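Local coordinates for protein bifunctional endo-1,4-beta-xylanase A (Neocallimastix patriciarum, PDB 2VG9) that hydrolyses the internal beta-1,4-xylosidic linkages of xylan as a family 11 endo-xylanase with a beta jelly-roll fold, at residues A[65-70]-A[186-191]; A[106-111]-A[155-160]. One frame throughout, in Å; residues are numbered along the deposited sequence.

Interaction 1 of 2, residues A[65-70]-A[186-191]; sequences KKATDY and WGIGNL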
# COMPACT_ATOMS: atom_id res chain seq x y z
N LYS A 65 -4.96 -18.33 -2.73
CA LYS A 65 -4.60 -19.07 -1.56
C LYS A 65 -4.21 -18.18 -0.42
O LYS A 65 -3.89 -16.97 -0.61
CB LYS A 65 -3.54 -20.14 -1.87
CG LYS A 65 -2.12 -19.67 -2.14
CD LYS A 65 -1.23 -20.90 -2.25
CE LYS A 65 0.16 -20.57 -2.73
NZ LYS A 65 1.09 -21.75 -2.86
N LYS A 66 -4.27 -18.78 0.77
CA LYS A 66 -4.00 -18.09 2.03
C LYS A 66 -2.65 -17.39 1.88
O LYS A 66 -1.68 -18.00 1.44
CB LYS A 66 -3.98 -19.09 3.17
CG LYS A 66 -3.99 -18.50 4.59
CD LYS A 66 -3.93 -19.65 5.60
CE LYS A 66 -4.45 -19.22 6.92
NZ LYS A 66 -3.86 -20.01 8.03
N ALA A 67 -2.60 -16.12 2.27
CA ALA A 67 -1.39 -15.31 2.08
C ALA A 67 -0.16 -15.94 2.68
O ALA A 67 0.96 -15.80 2.15
CB ALA A 67 -1.61 -13.88 2.61
N THR A 68 -0.34 -16.69 3.79
CA THR A 68 0.81 -17.29 4.45
C THR A 68 1.22 -18.66 3.86
O THR A 68 2.26 -19.20 4.27
CB THR A 68 0.57 -17.46 5.97
OG1 THR A 68 -0.74 -18.00 6.17
CG2 THR A 68 0.68 -16.11 6.70
N ASP A 69 0.41 -19.21 2.95
CA ASP A 69 0.82 -20.41 2.17
C ASP A 69 1.98 -20.16 1.22
O ASP A 69 2.71 -21.08 0.89
CB ASP A 69 -0.31 -20.96 1.33
CG ASP A 69 -1.33 -21.66 2.15
OD1 ASP A 69 -1.14 -21.63 3.40
OD2 ASP A 69 -2.33 -22.12 1.58
N TYR A 70 2.11 -18.95 0.72
CA TYR A 70 3.28 -18.65 -0.12
C TYR A 70 4.55 -18.74 0.75
O TYR A 70 4.65 -18.06 1.80
CB TYR A 70 3.13 -17.27 -0.74
CG TYR A 70 1.96 -17.16 -1.68
CD1 TYR A 70 2.11 -17.44 -3.05
CD2 TYR A 70 0.70 -16.78 -1.21
CE1 TYR A 70 1.02 -17.33 -3.93
CE2 TYR A 70 -0.39 -16.68 -2.08
CZ TYR A 70 -0.22 -16.96 -3.43
OH TYR A 70 -1.29 -16.85 -4.26
N TRP A 186 -4.27 -13.12 14.26
CA TRP A 186 -5.15 -12.44 13.33
C TRP A 186 -5.48 -13.33 12.15
O TRP A 186 -4.62 -14.05 11.65
CB TRP A 186 -4.55 -11.11 12.83
CG TRP A 186 -4.05 -10.21 13.94
CD1 TRP A 186 -4.40 -10.24 15.26
CD2 TRP A 186 -3.15 -9.11 13.79
NE1 TRP A 186 -3.76 -9.24 15.94
CE2 TRP A 186 -2.97 -8.54 15.07
CE3 TRP A 186 -2.47 -8.56 12.70
CZ2 TRP A 186 -2.13 -7.45 15.28
CZ3 TRP A 186 -1.63 -7.47 12.92
CH2 TRP A 186 -1.45 -6.94 14.20
N GLY A 187 -6.74 -13.28 11.72
CA GLY A 187 -7.20 -14.09 10.58
C GLY A 187 -6.60 -13.63 9.24
O GLY A 187 -6.53 -12.41 8.98
N ILE A 188 -6.17 -14.60 8.42
CA ILE A 188 -5.46 -14.38 7.16
C ILE A 188 -6.17 -15.04 5.99
O ILE A 188 -6.20 -16.27 5.90
CB ILE A 188 -4.00 -14.97 7.20
CG1 ILE A 188 -3.22 -14.50 8.45
CG2 ILE A 188 -3.25 -14.69 5.85
CD1 ILE A 188 -2.79 -13.00 8.45
N GLY A 189 -6.76 -14.22 5.11
CA GLY A 189 -7.48 -14.69 3.93
C GLY A 189 -6.57 -14.90 2.73
O GLY A 189 -5.36 -15.05 2.87
N ASN A 190 -7.16 -14.92 1.54
CA ASN A 190 -6.40 -15.25 0.31
C ASN A 190 -5.69 -14.00 -0.23
O ASN A 190 -6.26 -12.92 -0.23
CB ASN A 190 -7.32 -15.81 -0.76
CG ASN A 190 -7.92 -17.18 -0.40
OD1 ASN A 190 -7.28 -18.00 0.26
ND2 ASN A 190 -9.14 -17.42 -0.86
N LEU A 191 -4.46 -14.15 -0.70
CA LEU A 191 -3.70 -12.98 -1.12
C LEU A 191 -4.22 -12.35 -2.43
O LEU A 191 -4.18 -12.96 -3.48
CB LEU A 191 -2.21 -13.32 -1.20
CG LEU A 191 -1.26 -12.15 -1.52
CD1 LEU A 191 -1.37 -10.98 -0.44
CD2 LEU A 191 0.15 -12.75 -1.59
O HOH W 1 -3.73 -15.78 -3.68

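Interaction 2 of 2, residues A[106-111]-A[155-160]; sequences GVPLVE and TFKQYF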
# COMPACT_ATOMS: atom_id res chain seq x y z
N GLY A 106 -15.16 -17.36 8.94
CA GLY A 106 -14.59 -16.80 10.17
C GLY A 106 -13.25 -16.10 9.97
O GLY A 106 -12.43 -16.00 10.92
N VAL A 107 -13.03 -15.64 8.73
CA VAL A 107 -11.84 -14.87 8.34
C VAL A 107 -12.26 -13.46 7.95
O VAL A 107 -13.17 -13.28 7.15
CB VAL A 107 -11.16 -15.50 7.08
CG1 VAL A 107 -9.88 -14.72 6.71
CG2 VAL A 107 -10.88 -16.99 7.27
N PRO A 108 -11.56 -12.42 8.46
CA PRO A 108 -11.93 -11.07 8.02
C PRO A 108 -11.35 -10.65 6.66
O PRO A 108 -10.34 -11.21 6.19
CB PRO A 108 -11.39 -10.18 9.15
CG PRO A 108 -10.21 -10.94 9.68
CD PRO A 108 -10.45 -12.41 9.41
N LEU A 109 -11.99 -9.67 6.04
CA LEU A 109 -11.48 -9.00 4.86
C LEU A 109 -10.42 -8.04 5.37
O LEU A 109 -10.69 -7.30 6.33
CB LEU A 109 -12.62 -8.22 4.20
CG LEU A 109 -12.71 -7.72 2.75
CD1 LEU A 109 -13.03 -6.25 2.65
CD2 LEU A 109 -11.59 -8.13 1.79
N VAL A 110 -9.22 -8.04 4.78
CA VAL A 110 -8.10 -7.24 5.34
C VAL A 110 -7.49 -6.38 4.25
O VAL A 110 -7.24 -6.87 3.15
CB VAL A 110 -7.00 -8.16 5.95
CG1 VAL A 110 -5.71 -7.38 6.28
CG2 VAL A 110 -7.53 -8.90 7.17
N GLU A 111 -7.28 -5.09 4.56
CA GLU A 111 -6.42 -4.19 3.77
C GLU A 111 -5.16 -4.02 4.63
O GLU A 111 -5.25 -3.70 5.82
CB GLU A 111 -7.12 -2.85 3.57
CG GLU A 111 -6.39 -1.80 2.74
CD GLU A 111 -7.23 -0.55 2.58
OE1 GLU A 111 -7.28 0.01 1.47
OE2 GLU A 111 -7.88 -0.13 3.57
N THR A 155 -17.51 -2.71 7.20
CA THR A 155 -16.57 -2.65 8.29
C THR A 155 -15.61 -3.83 8.08
O THR A 155 -16.06 -4.97 7.97
CB THR A 155 -17.29 -2.65 9.66
OG1 THR A 155 -17.87 -1.34 9.87
CG2 THR A 155 -16.31 -2.93 10.81
N PHE A 156 -14.31 -3.53 7.96
CA PHE A 156 -13.29 -4.54 7.72
C PHE A 156 -12.07 -4.27 8.61
O PHE A 156 -12.06 -3.35 9.43
CB PHE A 156 -12.92 -4.63 6.21
CG PHE A 156 -12.39 -3.33 5.62
CD1 PHE A 156 -11.01 -3.12 5.49
CD2 PHE A 156 -13.27 -2.34 5.18
CE1 PHE A 156 -10.52 -1.92 4.96
CE2 PHE A 156 -12.80 -1.14 4.65
CZ PHE A 156 -11.42 -0.92 4.54
N LYS A 157 -11.04 -5.10 8.46
CA LYS A 157 -9.81 -4.92 9.24
C LYS A 157 -8.68 -4.34 8.39
O LYS A 157 -8.55 -4.66 7.19
CB LYS A 157 -9.34 -6.26 9.81
CG LYS A 157 -10.31 -6.88 10.83
CD LYS A 157 -10.25 -6.12 12.12
CE LYS A 157 -10.97 -6.85 13.23
NZ LYS A 157 -10.85 -6.06 14.47
N GLN A 158 -7.85 -3.51 9.02
CA GLN A 158 -6.57 -3.11 8.44
C GLN A 158 -5.45 -3.70 9.29
O GLN A 158 -5.51 -3.66 10.52
CB GLN A 158 -6.49 -1.59 8.37
CG GLN A 158 -7.52 -0.98 7.40
CD GLN A 158 -7.59 0.53 7.49
OE1 GLN A 158 -7.55 1.10 8.58
NE2 GLN A 158 -7.71 1.18 6.35
N TYR A 159 -4.44 -4.28 8.64
CA TYR A 159 -3.24 -4.72 9.36
C TYR A 159 -2.10 -3.78 8.97
O TYR A 159 -1.98 -3.41 7.81
CB TYR A 159 -2.84 -6.18 9.05
CG TYR A 159 -3.84 -7.23 9.43
CD1 TYR A 159 -4.97 -6.92 10.21
CD2 TYR A 159 -3.64 -8.55 9.04
CE1 TYR A 159 -5.91 -7.91 10.56
CE2 TYR A 159 -4.57 -9.55 9.38
CZ TYR A 159 -5.70 -9.22 10.14
OH TYR A 159 -6.60 -10.21 10.47
N PHE A 160 -1.27 -3.46 9.95
CA PHE A 160 -0.15 -2.52 9.82
C PHE A 160 1.11 -3.08 10.38
O PHE A 160 1.09 -3.68 11.45
CB PHE A 160 -0.42 -1.22 10.62
CG PHE A 160 -1.55 -0.38 10.04
CD1 PHE A 160 -1.27 0.59 9.07
CD2 PHE A 160 -2.89 -0.58 10.47
CE1 PHE A 160 -2.31 1.37 8.50
CE2 PHE A 160 -3.93 0.20 9.93
CZ PHE A 160 -3.64 1.17 8.94

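Interaction 1 of 2, residues A[65-70]-A[186-191]
Lys65 and Ala67 meet Leu191 and Gly189 through two backbone hydrogen bonds that bracket a single bridge between Lys66 and Asn190, whose CA atoms are 4.1 Å apart. Leu191 N donates a hydrogen bond to Lys65 O at 2.9 Å, and Ala67 N does likewise to Gly189 O at 3.0 Å. The second donor lies in the plane of the Gly189 carbonyl, whereas the first is tilted 27° from the plane of its acceptor. Beyond this pairing the chain of 65-70 turns back on itself, with Asp69 N bonded to Lys66 O.

Leu191, next to the bridge, packs its side chain on the loop of 65-70. Its CB touches two groups at once, Ala67 CB and Tyr70 CE2, each 3.9 Å away. CG stands anti to the backbone N (chi1 -175°), and chi2, at 58°, then turns CD2 to the CD2-CE2 side of the Tyr70 ring, 4.0 Å from Tyr70 CE2. In the jelly roll of family 11 xylanases this is where the connection from strand 52-60 to strand 73-86, and so from one sheet to the other, is tied to the start of strand 190-200. Phe99 of strand 89-100 and Phe178 of helix 174-182 both pack against Ala67 and Leu191.

Ile188 adds a further apolar touch, CG2 lying 3.7 Å from Ala67 CB. The extended chain of Lys66 crosses Ile188 at about a right angle, and its CG comes within 3.4 Å of Ile188 O. At the other end, one face of the Tyr70 ring has Lys65 CE over its centre, while a water near the plane of that ring joins Tyr70 OH, 2.7 Å away, to Lys65 N and Leu191 O.

Interaction 2 of 2, residues A[106-111]-A[155-160]
Val110 pairs with Lys157 and Glu111 with Gln158 as two parallel strands, each CA pair 4.8 Å apart, although the touching stretches diverge by 62° from end to end. Lys157 uses both its backbone N and its O in the ladder: its N donates to Leu109 O, and its O accepts from Glu111 N at 3.0 Å. The next rung runs from Tyr159 N to Glu111 O.

Val110 and Lys157 occupy one face of the sheet. There both methyl groups of Val110 lie over the Tyr159 ring: CG1 makes a CH-pi contact 3.7 Å from the ring centroid, and CG2 sits 3.5 Å from Tyr159 CZ, near the hydroxyl end. Pro108 extends this layer, its CG approaching Tyr159 OH; that hydroxyl is hydrogen-bonded to Gly187 O.

The other face carries Glu111 and Gln158, lying side by side and pointing the same way. Gln158 NE2 donates to Glu111 OE2 at 3.1 Å in a nearly straight bond (172°). It reaches the oxygen on its anti side, 32° out of the carboxylate plane, whereas OE2 lies in the plane of the amide. With CG swung opposite the backbone N, the extended Glu111 chain also brings OE2 to the edge of the Phe156 ring, 3.5 Å from CE1. OE1 is bonded to Tyr96 OH, giving each carboxylate oxygen a hydrogen-bonding partner. This face probably belongs to the concave, substrate-binding side of the jelly roll, as in family 11 relatives.

In the otherwise antiparallel pairing of this sheet, the contact is the one parallel join. Strand 110-115 has strand 89-100 as its other neighbour, with Trp98 against Leu109, Glu111 and Phe156, and strand 135-145 runs antiparallel to strand 153-163.

From the N terminus, the chain first passes 65-70, on its way from strand 52-60 to strand 73-86, and then 106-111, which runs into the start of strand 110-115. Interaction 2 closes first, when 155-160, within strand 153-163, arrives after 43 intervening residues; interaction 1 closes later, at 186-191, beyond helix 174-182. The smaller loop therefore lies wholly within the larger one, and the two do not cross. Their centres are about 12 Å apart and they touch directly, Val107 CG1 packing 3.5 Å from Gly189 N. Interaction 2 joins two strands of the mixed sheet, while interaction 1 fastens the connection between the two sheets to strand 190-200 of that same sheet.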